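Long-range contacts in NeuRonal IgCAM-5 (PDB 6ON6), which probably acts as a neuronal cell-surface adhesion receptor in nerve wiring, its first immunoglobulin domain, the part in this crystal, pairing with a second copy of itself: residues P6-P11 with T101-E106; D25-V30 with H73-L78; M37-K42 with S92-T97; K62-P67 with T79-Q84; S14-L19 with G105-K110. All coordinates share one frame; numbering follows the deposited sequence.

Contact 1 (P6-P11 with T101-E106); sequences PTIQQP and TLSTGE. With NAG (2-acetamido-2-deoxy-beta-D-glucopyranose), chain C.
Ile8 meets Thr101, Leu102 and Ser103 in an apolar side-chain contact that spans the two sheets of the domain near one edge of the sandwich, strand 7-8 belonging to one sheet and strand 101-110 to the other. The touching parts run in nearly the same direction, 21° apart, but are too far separated to pair through their backbones. Ile8 fills the space between them: its CD1 lies 3.6 Å from Leu102 C, against the backbone, while its CG1 packs against Thr101 CG2 and its CG2 against Ser103 CB at 4.0 Å. With OG1 of Thr101 beside the backbone N (chi1 -57°), CG2 is the branch that faces Ile8 and OG1 is turned to polar partners. One is Thr97; another is a water that donates to Pro6 O at 2.5 Å and lies 2.6 Å from Thr101 OG1, so a polar bridge flanks the apolar contact. Ile8 also touches Cys28 and Ile95, next to the buried disulfide, and Leu102 packs on Pro46 of the second subunit. A short N-terminal strand followed by a cis-proline, here Pro11, resembles the A-strand kink that lets the chain change sheets in V- and I-type immunoglobulin domains.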
# COMPACT_ATOMS: atom_id res chain seq x y z
N PRO A 6 14.95 3.56 11.81
CA PRO A 6 14.63 2.15 11.56
C PRO A 6 15.52 1.57 10.49
O PRO A 6 15.82 2.23 9.48
CB PRO A 6 13.17 2.20 11.08
CG PRO A 6 12.61 3.42 11.75
CD PRO A 6 13.76 4.42 11.85
N THR A 7 15.89 0.30 10.67
CA THR A 7 16.60 -0.43 9.64
C THR A 7 15.98 -1.83 9.56
O THR A 7 15.39 -2.32 10.52
CB THR A 7 18.13 -0.49 9.94
OG1 THR A 7 18.32 -0.98 11.27
CG2 THR A 7 18.78 0.89 9.76
N ILE A 8 16.19 -2.47 8.44
CA ILE A 8 15.64 -3.81 8.25
C ILE A 8 16.78 -4.82 8.34
O ILE A 8 17.75 -4.74 7.57
CB ILE A 8 14.83 -3.92 6.96
CG1 ILE A 8 13.55 -3.06 7.08
CG2 ILE A 8 14.47 -5.35 6.72
CD1 ILE A 8 12.78 -2.87 5.78
N GLN A 9 16.70 -5.70 9.33
CA GLN A 9 17.77 -6.64 9.59
C GLN A 9 17.82 -7.67 8.48
O GLN A 9 16.77 -8.11 8.00
CB GLN A 9 17.47 -7.35 10.89
CG GLN A 9 18.45 -8.47 11.20
CD GLN A 9 18.37 -8.84 12.65
OE1 GLN A 9 18.35 -7.97 13.51
NE2 GLN A 9 18.25 -10.12 12.92
N GLN A 10 18.94 -8.09 8.11
CA GLN A 10 19.02 -9.08 7.06
C GLN A 10 19.45 -10.43 7.61
O GLN A 10 20.33 -10.49 8.47
CB GLN A 10 19.99 -8.64 5.97
CG GLN A 10 19.49 -7.46 5.17
CD GLN A 10 18.17 -7.75 4.42
OE1 GLN A 10 17.84 -8.90 4.10
NE2 GLN A 10 17.40 -6.69 4.16
N PRO A 11 18.89 -11.54 7.11
CA PRO A 11 17.94 -11.61 6.00
C PRO A 11 16.51 -11.26 6.42
O PRO A 11 16.04 -11.70 7.47
CB PRO A 11 17.98 -13.09 5.61
CG PRO A 11 18.33 -13.79 6.85
CD PRO A 11 19.28 -12.87 7.58
N THR A 101 12.23 3.10 4.21
CA THR A 101 13.01 1.91 4.45
C THR A 101 12.16 0.74 3.98
O THR A 101 10.97 0.68 4.32
CB THR A 101 13.30 1.79 5.93
OG1 THR A 101 13.98 2.99 6.35
CG2 THR A 101 14.19 0.62 6.18
N LEU A 102 12.74 -0.11 3.15
CA LEU A 102 11.96 -1.23 2.61
C LEU A 102 12.86 -2.38 2.22
O LEU A 102 14.09 -2.27 2.11
CB LEU A 102 11.12 -0.77 1.44
CG LEU A 102 11.74 -0.31 0.13
CD1 LEU A 102 11.98 -1.49 -0.79
CD2 LEU A 102 10.78 0.66 -0.51
N SER A 103 12.23 -3.54 2.08
CA SER A 103 12.87 -4.79 1.72
C SER A 103 11.85 -5.58 0.90
O SER A 103 10.65 -5.61 1.24
CB SER A 103 13.16 -5.57 2.99
OG SER A 103 13.91 -6.72 2.71
N THR A 104 12.33 -6.23 -0.16
CA THR A 104 11.46 -6.93 -1.12
C THR A 104 11.97 -8.34 -1.38
O THR A 104 13.19 -8.58 -1.47
CB THR A 104 11.48 -6.21 -2.44
OG1 THR A 104 11.08 -4.84 -2.25
CG2 THR A 104 10.48 -6.87 -3.45
N GLY A 105 11.04 -9.29 -1.51
CA GLY A 105 11.40 -10.63 -1.93
C GLY A 105 10.37 -11.15 -2.92
O GLY A 105 9.24 -10.67 -2.99
N GLU A 106 10.79 -12.12 -3.72
CA GLU A 106 9.94 -12.68 -4.77
C GLU A 106 9.34 -14.01 -4.33
O GLU A 106 10.00 -14.82 -3.67
CB GLU A 106 10.76 -12.94 -6.03
CG GLU A 106 9.89 -13.22 -7.25
CD GLU A 106 10.58 -12.89 -8.59
OE1 GLU A 106 11.78 -12.52 -8.62
OE2 GLU A 106 9.88 -12.99 -9.63
C1 NAG C . 10.26 -8.89 -8.95
C2 NAG C . 9.81 -9.29 -10.35
C3 NAG C . 11.01 -9.68 -11.22
C4 NAG C . 12.10 -8.62 -11.16
C5 NAG C . 12.44 -8.29 -9.71
C6 NAG C . 13.44 -7.16 -9.58
C7 NAG C . 7.69 -10.40 -10.91
C8 NAG C . 7.39 -9.19 -11.74
N2 NAG C . 8.87 -10.40 -10.28
O3 NAG C . 10.57 -9.84 -12.56
O4 NAG C . 13.27 -9.09 -11.83
O5 NAG C . 11.25 -7.88 -9.03
O6 NAG C . 13.95 -7.06 -8.25
O7 NAG C . 6.91 -11.35 -10.82
O HOH W 1 16.40 3.26 7.25

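Contact 2 (D25-V30 with H73-L78); sequences DFTCIV and HNEWVL
Strands 25-30 and 75-78 run antiparallel, their axes 4.6 Å apart at closest approach and their directions 162° from each other. Phe26 with Leu78 and Cys28 with Trp76 are hydrogen-bonded pairs; Thr27 with Val77 and Ile29 with Glu75 are non-hydrogen-bonded. Among the bonds, Cys28 N to Trp76 O is 2.8 Å long and nearly straight at 174°. Val30 N continues the pattern to Asn74 O, and Asn74 ND2 adds a weak bond of 3.3 Å to Val30 O. Asn74 and Glu75 both face Ile69 on the next strand, a classic beta bulge. These are the B and E strands of the immunoglobulin sandwich, and Cys28, on the inward face with Phe26, Trp76 and Leu78, forms the inter-sheet disulfide with Cys93. SG points anti to the backbone N of Cys28 (chi1 -172°), toward that partner. The indole of Trp76 has Cys28 O at its edge, 3.6 Å from CD1, and Val30 CG2 approaches CD1 obliquely; Val38 and Phe40 of the other sheet pack on the same side chain. Val77, on the face of Thr27 and Ile29, touches Asp25 CG with CG1 (3.7 Å) and Thr27 OG1 with CG2. Asp25 OD1 itself bonds to Thr79. Ile29 and Glu75 lie side by side, with CG1 of Ile29 4.0 Å from CG of Glu75.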
# COMPACT_ATOMS: atom_id res chain seq x y z
N ASP A 25 5.80 -17.83 4.15
CA ASP A 25 5.94 -16.64 4.96
C ASP A 25 7.00 -15.71 4.38
O ASP A 25 8.04 -16.17 3.87
CB ASP A 25 6.48 -17.00 6.37
CG ASP A 25 5.45 -17.74 7.22
OD1 ASP A 25 4.25 -17.77 6.87
OD2 ASP A 25 5.87 -18.28 8.27
N PHE A 26 6.76 -14.41 4.53
CA PHE A 26 7.77 -13.35 4.34
C PHE A 26 7.94 -12.68 5.69
O PHE A 26 6.97 -12.24 6.30
CB PHE A 26 7.33 -12.34 3.26
CG PHE A 26 7.42 -12.89 1.86
CD1 PHE A 26 8.63 -12.86 1.19
CD2 PHE A 26 6.31 -13.42 1.20
CE1 PHE A 26 8.75 -13.36 -0.08
CE2 PHE A 26 6.45 -13.94 -0.05
CZ PHE A 26 7.65 -13.90 -0.72
N THR A 27 9.18 -12.59 6.16
CA THR A 27 9.46 -11.97 7.46
C THR A 27 10.25 -10.67 7.30
O THR A 27 11.27 -10.63 6.61
CB THR A 27 10.22 -12.93 8.38
OG1 THR A 27 9.47 -14.14 8.52
CG2 THR A 27 10.48 -12.28 9.79
N CYS A 28 9.76 -9.61 7.92
CA CYS A 28 10.43 -8.32 7.96
C CYS A 28 10.86 -8.07 9.40
O CYS A 28 10.00 -7.91 10.28
CB CYS A 28 9.43 -7.26 7.53
SG CYS A 28 10.09 -5.62 7.29
N ILE A 29 12.16 -8.01 9.64
CA ILE A 29 12.68 -7.82 10.99
C ILE A 29 13.19 -6.39 11.07
O ILE A 29 14.04 -5.98 10.27
CB ILE A 29 13.80 -8.82 11.31
CG1 ILE A 29 13.25 -10.27 11.16
CG2 ILE A 29 14.35 -8.55 12.72
CD1 ILE A 29 14.26 -11.39 11.35
N VAL A 30 12.58 -5.59 11.92
CA VAL A 30 12.86 -4.17 11.92
C VAL A 30 13.56 -3.83 13.21
O VAL A 30 13.01 -4.05 14.30
CB VAL A 30 11.61 -3.32 11.75
CG1 VAL A 30 12.07 -1.86 11.61
CG2 VAL A 30 10.75 -3.80 10.57
N HIS A 73 10.07 -8.50 19.82
CA HIS A 73 8.81 -7.92 19.38
C HIS A 73 9.02 -7.09 18.12
O HIS A 73 8.33 -6.09 17.90
CB HIS A 73 8.09 -7.12 20.47
CG HIS A 73 7.71 -7.90 21.70
ND1 HIS A 73 7.88 -9.27 21.81
CD2 HIS A 73 7.18 -7.50 22.87
CE1 HIS A 73 7.46 -9.67 23.00
NE2 HIS A 73 7.03 -8.61 23.66
N ASN A 74 9.99 -7.49 17.28
CA ASN A 74 10.34 -6.74 16.09
C ASN A 74 10.34 -7.58 14.81
O ASN A 74 10.86 -7.13 13.79
CB ASN A 74 11.71 -6.10 16.27
CG ASN A 74 12.82 -7.13 16.27
OD1 ASN A 74 12.58 -8.31 16.53
ND2 ASN A 74 14.04 -6.70 15.96
N GLU A 75 9.80 -8.80 14.86
CA GLU A 75 9.59 -9.59 13.64
C GLU A 75 8.14 -9.47 13.20
O GLU A 75 7.21 -9.65 13.99
CB GLU A 75 9.98 -11.05 13.86
CG GLU A 75 11.32 -11.12 14.56
CD GLU A 75 11.87 -12.50 14.62
OE1 GLU A 75 11.33 -13.39 13.94
OE2 GLU A 75 12.85 -12.69 15.37
N TRP A 76 7.97 -9.16 11.93
CA TRP A 76 6.65 -9.02 11.33
C TRP A 76 6.57 -10.09 10.26
O TRP A 76 7.31 -10.05 9.28
CB TRP A 76 6.54 -7.61 10.75
CG TRP A 76 6.67 -6.52 11.81
CD1 TRP A 76 7.81 -6.18 12.49
CD2 TRP A 76 5.64 -5.64 12.30
NE1 TRP A 76 7.54 -5.16 13.37
CE2 TRP A 76 6.23 -4.81 13.27
CE3 TRP A 76 4.27 -5.49 12.01
CZ2 TRP A 76 5.51 -3.82 13.95
CZ3 TRP A 76 3.57 -4.52 12.69
CH2 TRP A 76 4.18 -3.70 13.65
N VAL A 77 5.67 -11.06 10.44
CA VAL A 77 5.62 -12.22 9.56
C VAL A 77 4.29 -12.19 8.83
O VAL A 77 3.22 -12.26 9.45
CB VAL A 77 5.73 -13.54 10.34
CG1 VAL A 77 5.73 -14.71 9.38
CG2 VAL A 77 7.00 -13.55 11.18
N LEU A 78 4.37 -12.08 7.51
CA LEU A 78 3.21 -12.14 6.64
C LEU A 78 3.13 -13.54 6.05
O LEU A 78 4.07 -13.99 5.39
CB LEU A 78 3.38 -11.14 5.51
CG LEU A 78 2.22 -11.20 4.54
CD1 LEU A 78 1.01 -10.53 5.18
CD2 LEU A 78 2.66 -10.48 3.30

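Contact 3 (M37-K42 with S92-T97); sequences MVAFVK and SCQINT
Met37 and Asn96 hold each other through two hydrogen bonds where the strand pair ends. Met37 N donates to Asn96 OD1 over 2.8 Å, arriving from above the amide plane instead of along a lone pair, and Asn96 N returns a longer bond of 3.2 Å to Met37 O. With CG lying between the backbone N and the carbonyl carbon (chi1 62°), the Asn96 amide folds back beside Met37, and its ND2 lies 3.8 Å from Met37 CB and also bonds to Phe57 O of the second subunit. Replacing Asn96 with an alanine would probably leave Met37 N without this acceptor and Phe57 O of the second subunit without its donor. Four further backbone bonds, two each at Ala39-Gln94 and Val41-Ser92, join the antiparallel strands, whose directions differ by 149°. On the inward face Cys93 CB sits over one face of the Phe40 ring, 3.9 Å from its centroid and 17° off the normal, a CH-pi contact; Cys93 SG lies obliquely to the ring and is bonded to Cys28. On the opposite side of the sheet, Ala39 and Val41 meet Leu49 and Pro47 of the second subunit, so this surface contributes to the homodimer. Strands 38-42 and 89-95 are the C and F strands at the middle of their sheet, bordered by strands 48-52 and 101-110 respectively.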
# COMPACT_ATOMS: atom_id res chain seq x y z
N MET A 37 5.52 3.10 11.28
CA MET A 37 4.53 2.12 10.83
C MET A 37 5.13 1.20 9.78
O MET A 37 5.87 1.66 8.90
CB MET A 37 3.35 2.86 10.21
CG MET A 37 2.57 3.69 11.18
SD MET A 37 1.56 2.67 12.25
CE MET A 37 2.54 2.61 13.74
N VAL A 38 4.71 -0.07 9.81
CA VAL A 38 5.13 -1.09 8.85
C VAL A 38 3.94 -1.44 7.97
O VAL A 38 2.84 -1.71 8.48
CB VAL A 38 5.60 -2.37 9.56
CG1 VAL A 38 5.97 -3.45 8.57
CG2 VAL A 38 6.81 -2.09 10.43
N ALA A 39 4.16 -1.48 6.67
CA ALA A 39 3.12 -1.91 5.73
C ALA A 39 3.69 -2.99 4.83
O ALA A 39 4.85 -2.93 4.44
CB ALA A 39 2.59 -0.73 4.90
N PHE A 40 2.88 -4.00 4.49
CA PHE A 40 3.27 -4.99 3.49
C PHE A 40 2.47 -4.75 2.22
O PHE A 40 1.26 -4.51 2.29
CB PHE A 40 2.97 -6.42 3.94
CG PHE A 40 3.97 -6.95 4.92
CD1 PHE A 40 4.99 -7.81 4.52
CD2 PHE A 40 3.89 -6.61 6.25
CE1 PHE A 40 5.93 -8.29 5.45
CE2 PHE A 40 4.83 -7.10 7.17
CZ PHE A 40 5.80 -7.97 6.75
N VAL A 41 3.13 -4.80 1.08
CA VAL A 41 2.48 -4.49 -0.20
C VAL A 41 2.91 -5.54 -1.22
O VAL A 41 4.00 -6.11 -1.14
CB VAL A 41 2.87 -3.05 -0.61
CG1 VAL A 41 2.29 -2.69 -1.90
CG2 VAL A 41 2.40 -2.03 0.41
N LYS A 42 2.03 -5.86 -2.16
CA LYS A 42 2.39 -6.69 -3.30
C LYS A 42 2.53 -5.79 -4.52
O LYS A 42 1.60 -5.02 -4.82
CB LYS A 42 1.32 -7.73 -3.61
CG LYS A 42 1.90 -8.80 -4.52
CD LYS A 42 0.88 -9.62 -5.18
CE LYS A 42 1.59 -10.52 -6.16
NZ LYS A 42 0.59 -11.20 -6.95
N SER A 92 6.79 -6.62 -0.59
CA SER A 92 7.71 -5.72 0.07
C SER A 92 7.18 -5.32 1.45
O SER A 92 5.97 -5.24 1.68
CB SER A 92 8.04 -4.56 -0.88
OG SER A 92 6.94 -3.69 -0.94
N CYS A 93 8.08 -5.12 2.41
CA CYS A 93 7.65 -4.47 3.63
C CYS A 93 8.27 -3.09 3.61
O CYS A 93 9.40 -2.92 3.15
CB CYS A 93 8.01 -5.23 4.92
SG CYS A 93 9.65 -5.11 5.38
N GLN A 94 7.51 -2.10 4.03
CA GLN A 94 7.97 -0.73 3.95
C GLN A 94 7.63 0.00 5.24
O GLN A 94 6.60 -0.27 5.86
CB GLN A 94 7.47 -0.07 2.68
CG GLN A 94 6.05 0.14 2.63
CD GLN A 94 5.61 0.57 1.22
OE1 GLN A 94 5.76 -0.17 0.25
NE2 GLN A 94 5.14 1.79 1.11
N ILE A 95 8.58 0.85 5.70
CA ILE A 95 8.42 1.61 6.93
C ILE A 95 8.38 3.08 6.57
O ILE A 95 9.08 3.50 5.65
CB ILE A 95 9.64 1.37 7.82
CG1 ILE A 95 9.97 -0.13 7.88
CG2 ILE A 95 9.34 1.89 9.19
CD1 ILE A 95 11.37 -0.44 8.40
N ASN A 96 7.49 3.84 7.24
CA ASN A 96 7.27 5.25 6.91
C ASN A 96 8.33 6.19 7.43
O ASN A 96 8.02 7.26 7.95
CB ASN A 96 5.89 5.74 7.35
CG ASN A 96 5.70 5.67 8.82
OD1 ASN A 96 6.52 5.08 9.54
ND2 ASN A 96 4.63 6.28 9.31
N THR A 97 9.57 5.80 7.24
CA THR A 97 10.67 6.71 7.52
C THR A 97 10.85 7.66 6.35
O THR A 97 10.30 7.50 5.26
CB THR A 97 11.94 5.90 7.70
OG1 THR A 97 12.12 5.03 6.57
CG2 THR A 97 11.87 5.11 8.99

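Contact 4 (K62-P67 with T79-Q84); sequences KYELKP and TIKNVQ
Tyr63 and Ile80 lie side by side, pointing into the core from the hairpin of strands 63-69 and 75-80, the D and E strands of the immunoglobulin sandwich. Ile80 CG1 comes to the edge of the Tyr63 ring, 4.2 Å from CE1, while CG of the preceding residue, Lys62, lies over one face, toward its rim. Lys62 starts away from segment 79-84 but, bent at chi2 (63°), crosses Ile80 and brings NZ to Lys81 O at 2.9 Å, near the C=O line. The same ammonium makes a salt bridge with Asp87, so this buried charge is probably balanced. On the outward face Glu64 CB packs against Thr79 CB, with backbone bonds in both directions. The Glu64 side chain crosses that of Lys81, OE2 4.1 Å from CD, without the charged atoms meeting, and Lys81 NZ is salt-bridged to Asp23. Thr79 OG1 bonds to Asp25 and takes two waters: one, 2.7 Å away, bridges to Lys66 NZ, and the other donates to Glu64 OE1 at 2.8 Å.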
# COMPACT_ATOMS: atom_id res chain seq x y z
N LYS A 62 -6.79 -15.50 3.86
CA LYS A 62 -5.74 -15.64 2.85
C LYS A 62 -4.37 -15.15 3.32
O LYS A 62 -3.35 -15.77 3.04
CB LYS A 62 -6.14 -14.81 1.63
CG LYS A 62 -5.07 -14.81 0.51
CD LYS A 62 -4.85 -16.23 -0.05
CE LYS A 62 -3.85 -16.18 -1.24
NZ LYS A 62 -3.72 -17.52 -1.93
N TYR A 63 -4.34 -14.04 4.02
CA TYR A 63 -3.12 -13.42 4.51
C TYR A 63 -3.26 -13.39 6.01
O TYR A 63 -4.34 -13.07 6.55
CB TYR A 63 -3.07 -12.00 4.06
CG TYR A 63 -3.01 -11.87 2.59
CD1 TYR A 63 -1.88 -12.25 1.89
CD2 TYR A 63 -4.10 -11.41 1.89
CE1 TYR A 63 -1.83 -12.16 0.53
CE2 TYR A 63 -4.06 -11.29 0.54
CZ TYR A 63 -2.92 -11.66 -0.14
OH TYR A 63 -2.92 -11.54 -1.50
N GLU A 64 -2.18 -13.72 6.68
CA GLU A 64 -2.12 -13.61 8.11
C GLU A 64 -0.94 -12.74 8.43
O GLU A 64 0.08 -12.75 7.73
CB GLU A 64 -2.00 -14.99 8.79
CG GLU A 64 -3.11 -15.96 8.42
CD GLU A 64 -3.03 -17.25 9.20
OE1 GLU A 64 -2.03 -17.43 9.93
OE2 GLU A 64 -3.98 -18.07 9.11
N LEU A 65 -1.08 -11.96 9.47
CA LEU A 65 0.01 -11.13 9.92
C LEU A 65 0.22 -11.41 11.39
O LEU A 65 -0.74 -11.37 12.17
CB LEU A 65 -0.27 -9.65 9.72
CG LEU A 65 0.80 -8.72 10.26
CD1 LEU A 65 2.03 -8.82 9.39
CD2 LEU A 65 0.24 -7.33 10.27
N LYS A 66 1.46 -11.71 11.76
CA LYS A 66 1.86 -11.81 13.15
C LYS A 66 2.77 -10.63 13.40
O LYS A 66 3.97 -10.68 13.10
CB LYS A 66 2.55 -13.14 13.44
CG LYS A 66 1.55 -14.27 13.38
CD LYS A 66 2.14 -15.59 13.81
CE LYS A 66 3.23 -16.07 12.84
NZ LYS A 66 2.61 -16.70 11.62
N PRO A 67 2.23 -9.51 13.87
CA PRO A 67 3.01 -8.29 13.98
C PRO A 67 3.71 -8.32 15.32
O PRO A 67 3.17 -8.83 16.31
CB PRO A 67 1.93 -7.21 13.99
CG PRO A 67 0.77 -7.84 14.61
CD PRO A 67 0.80 -9.30 14.16
N THR A 79 2.03 -14.23 6.28
CA THR A 79 1.82 -15.54 5.67
C THR A 79 0.87 -15.40 4.49
O THR A 79 -0.17 -14.75 4.61
CB THR A 79 1.20 -16.51 6.68
OG1 THR A 79 2.10 -16.66 7.78
CG2 THR A 79 0.91 -17.85 6.06
N ILE A 80 1.27 -15.97 3.36
CA ILE A 80 0.36 -16.16 2.22
C ILE A 80 -0.08 -17.61 2.26
O ILE A 80 0.71 -18.54 2.07
CB ILE A 80 1.04 -15.85 0.88
CG1 ILE A 80 1.62 -14.44 0.95
CG2 ILE A 80 0.03 -15.91 -0.26
CD1 ILE A 80 2.98 -14.38 0.55
N LYS A 81 -1.35 -17.81 2.57
CA LYS A 81 -1.88 -19.16 2.66
C LYS A 81 -2.28 -19.66 1.28
O LYS A 81 -2.74 -18.88 0.43
CB LYS A 81 -3.13 -19.16 3.55
CG LYS A 81 -2.86 -18.70 5.01
CD LYS A 81 -2.18 -19.79 5.79
CE LYS A 81 -3.23 -20.87 6.11
NZ LYS A 81 -2.69 -22.05 6.88
N ASN A 82 -2.19 -20.98 1.08
CA ASN A 82 -2.83 -21.61 -0.09
C ASN A 82 -2.37 -20.96 -1.39
O ASN A 82 -3.15 -20.47 -2.19
CB ASN A 82 -4.36 -21.58 0.03
CG ASN A 82 -5.04 -22.33 -1.07
OD1 ASN A 82 -4.50 -23.31 -1.61
ND2 ASN A 82 -6.22 -21.85 -1.45
N VAL A 83 -1.05 -20.95 -1.60
CA VAL A 83 -0.49 -20.18 -2.70
C VAL A 83 -1.05 -20.64 -4.05
O VAL A 83 -1.21 -21.84 -4.30
CB VAL A 83 1.05 -20.30 -2.64
CG1 VAL A 83 1.65 -19.93 -3.95
CG2 VAL A 83 1.59 -19.42 -1.49
N GLN A 84 -1.34 -19.66 -4.92
CA GLN A 84 -1.87 -19.89 -6.25
C GLN A 84 -1.01 -19.12 -7.24
O GLN A 84 -0.20 -18.29 -6.86
CB GLN A 84 -3.31 -19.39 -6.31
CG GLN A 84 -4.24 -20.12 -5.34
CD GLN A 84 -4.43 -21.56 -5.68
OE1 GLN A 84 -4.64 -21.91 -6.87
NE2 GLN A 84 -4.53 -22.42 -4.64
O HOH W 2 1.89 -14.83 9.77
O HOH W 3 0.64 -18.28 9.75
O HOH W 4 -1.32 -20.18 9.20

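Contact 5 (S14-L19 with G105-K110); sequences SSAVAL and GELDVK. With NAG (2-acetamido-2-deoxy-beta-D-glucopyranose), chain C.
Ser15 and Glu106 begin a parallel strand pairing, unusual in a sandwich otherwise built from antiparallel neighbours: strands 16-19 and 105-110 run the same way, 24° apart. Glu106 N donates to Ser15 OG over 3.0 Å, so a side-chain hydroxyl starts the pairing before backbone bonds continue from Ala16 to Lys110. On the inward face Leu107 CD1 touches CB of both Ala16 and Ala18. On the outward face Val17 CG1 lies 3.6 Å from Asp108 CB, and Leu19 CD2 packs on Lys110 CB. Lys110 bends back to meet Asp108 OD2 from above the carboxylate plane, a salt bridge of 2.7 Å. Glu106 accepts a hydrogen bond at OE2 from N2 of the glycan, 2.9 Å away. An alanine at Glu106 would keep the backbone pairing but is likely to leave the sugar's amide without this acceptor and freer to turn. Backbone bonds thus secure the A' and G strands, while the charged groups pair with each other or, for Glu106, with the sugar on Asn90.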
# COMPACT_ATOMS: atom_id res chain seq x y z
N SER A 14 13.12 -12.67 2.33
CA SER A 14 13.81 -13.61 1.47
C SER A 14 12.89 -14.15 0.38
O SER A 14 11.70 -14.45 0.61
CB SER A 14 14.30 -14.77 2.31
OG SER A 14 15.30 -14.29 3.23
N SER A 15 13.41 -14.26 -0.83
CA SER A 15 12.64 -14.89 -1.88
C SER A 15 12.32 -16.34 -1.53
O SER A 15 13.00 -16.99 -0.73
CB SER A 15 13.38 -14.84 -3.20
OG SER A 15 13.48 -13.49 -3.60
N ALA A 16 11.21 -16.83 -2.10
CA ALA A 16 10.70 -18.15 -1.77
C ALA A 16 10.09 -18.79 -3.01
O ALA A 16 9.77 -18.10 -3.98
CB ALA A 16 9.62 -18.06 -0.71
N VAL A 17 9.93 -20.11 -2.97
CA VAL A 17 9.22 -20.84 -4.01
C VAL A 17 8.15 -21.69 -3.34
O VAL A 17 8.23 -22.02 -2.17
CB VAL A 17 10.17 -21.70 -4.88
CG1 VAL A 17 11.07 -20.85 -5.70
CG2 VAL A 17 10.97 -22.75 -4.06
N ALA A 18 7.12 -22.08 -4.11
CA ALA A 18 6.01 -22.83 -3.52
C ALA A 18 5.29 -23.58 -4.62
O ALA A 18 5.24 -23.13 -5.76
CB ALA A 18 5.03 -21.88 -2.86
N LEU A 19 4.73 -24.72 -4.24
CA LEU A 19 3.75 -25.40 -5.08
C LEU A 19 2.36 -24.85 -4.80
O LEU A 19 2.11 -24.30 -3.74
CB LEU A 19 3.74 -26.90 -4.79
CG LEU A 19 5.04 -27.66 -5.07
CD1 LEU A 19 4.93 -29.14 -4.74
CD2 LEU A 19 5.68 -27.42 -6.41
N GLY A 105 11.04 -9.29 -1.51
CA GLY A 105 11.40 -10.63 -1.93
C GLY A 105 10.37 -11.15 -2.92
O GLY A 105 9.24 -10.67 -2.99
N GLU A 106 10.79 -12.12 -3.72
CA GLU A 106 9.94 -12.68 -4.77
C GLU A 106 9.34 -14.01 -4.33
O GLU A 106 10.00 -14.82 -3.67
CB GLU A 106 10.76 -12.94 -6.03
CG GLU A 106 9.89 -13.22 -7.25
CD GLU A 106 10.58 -12.89 -8.59
OE1 GLU A 106 11.78 -12.52 -8.62
OE2 GLU A 106 9.88 -12.99 -9.63
N LEU A 107 8.08 -14.25 -4.72
CA LEU A 107 7.47 -15.56 -4.60
C LEU A 107 7.36 -16.14 -5.99
O LEU A 107 6.69 -15.57 -6.86
CB LEU A 107 6.09 -15.47 -3.95
CG LEU A 107 5.30 -16.78 -3.84
CD1 LEU A 107 6.07 -17.83 -3.05
CD2 LEU A 107 3.96 -16.56 -3.19
N ASP A 108 8.00 -17.28 -6.19
CA ASP A 108 7.85 -18.07 -7.42
C ASP A 108 6.86 -19.20 -7.15
O ASP A 108 6.95 -19.87 -6.13
CB ASP A 108 9.21 -18.64 -7.77
CG ASP A 108 9.31 -19.13 -9.19
OD1 ASP A 108 8.34 -18.96 -9.95
OD2 ASP A 108 10.38 -19.68 -9.54
N VAL A 109 5.91 -19.40 -8.06
CA VAL A 109 4.90 -20.44 -7.87
C VAL A 109 5.08 -21.50 -8.95
O VAL A 109 5.04 -21.20 -10.15
CB VAL A 109 3.47 -19.88 -7.85
CG1 VAL A 109 2.45 -21.02 -7.66
CG2 VAL A 109 3.36 -18.82 -6.73
N LYS A 110 5.26 -22.76 -8.52
CA LYS A 110 5.40 -23.89 -9.43
C LYS A 110 4.08 -24.64 -9.56
O LYS A 110 3.39 -24.87 -8.57
CB LYS A 110 6.44 -24.88 -8.89
CG LYS A 110 7.84 -24.31 -8.78
CD LYS A 110 8.52 -24.24 -10.14
CE LYS A 110 9.80 -23.44 -10.05
NZ LYS A 110 9.46 -22.17 -9.39
C1 NAG C . 10.26 -8.89 -8.95
C2 NAG C . 9.81 -9.29 -10.35
C3 NAG C . 11.01 -9.68 -11.22
C4 NAG C . 12.10 -8.62 -11.16
C5 NAG C . 12.44 -8.29 -9.71
C6 NAG C . 13.44 -7.16 -9.58
C7 NAG C . 7.69 -10.40 -10.91
C8 NAG C . 7.39 -9.19 -11.74
N2 NAG C . 8.87 -10.40 -10.28
O3 NAG C . 10.57 -9.84 -12.56
O4 NAG C . 13.27 -9.09 -11.83
O5 NAG C . 11.25 -7.88 -9.03
O6 NAG C . 13.95 -7.06 -8.25
O7 NAG C . 6.91 -11.35 -10.82

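From the N terminus, segment 6-11 opens the widest loop, closed by contact 1 at 101-106. The chain then changes sheet, and segment 14-19 opens the loop closed by contact 5 at 105-110, which shares Gly105 and Glu106 with contact 1. Contacts 2, 3 and 4 nest inside both loops. Contact 2 crosses contact 3, their segments alternating, and the Cys28-Cys93 disulfide joins the two across the sandwich. Contact 4 crosses contact 2, shares strand 75-80 with it, adds strand 63-69 at the sheet's edge, and is nested within contact 3. Val83, in the loop after strand 75-80, packs on Ala18, Leu107 and Val109 of contact 5 in the other sheet.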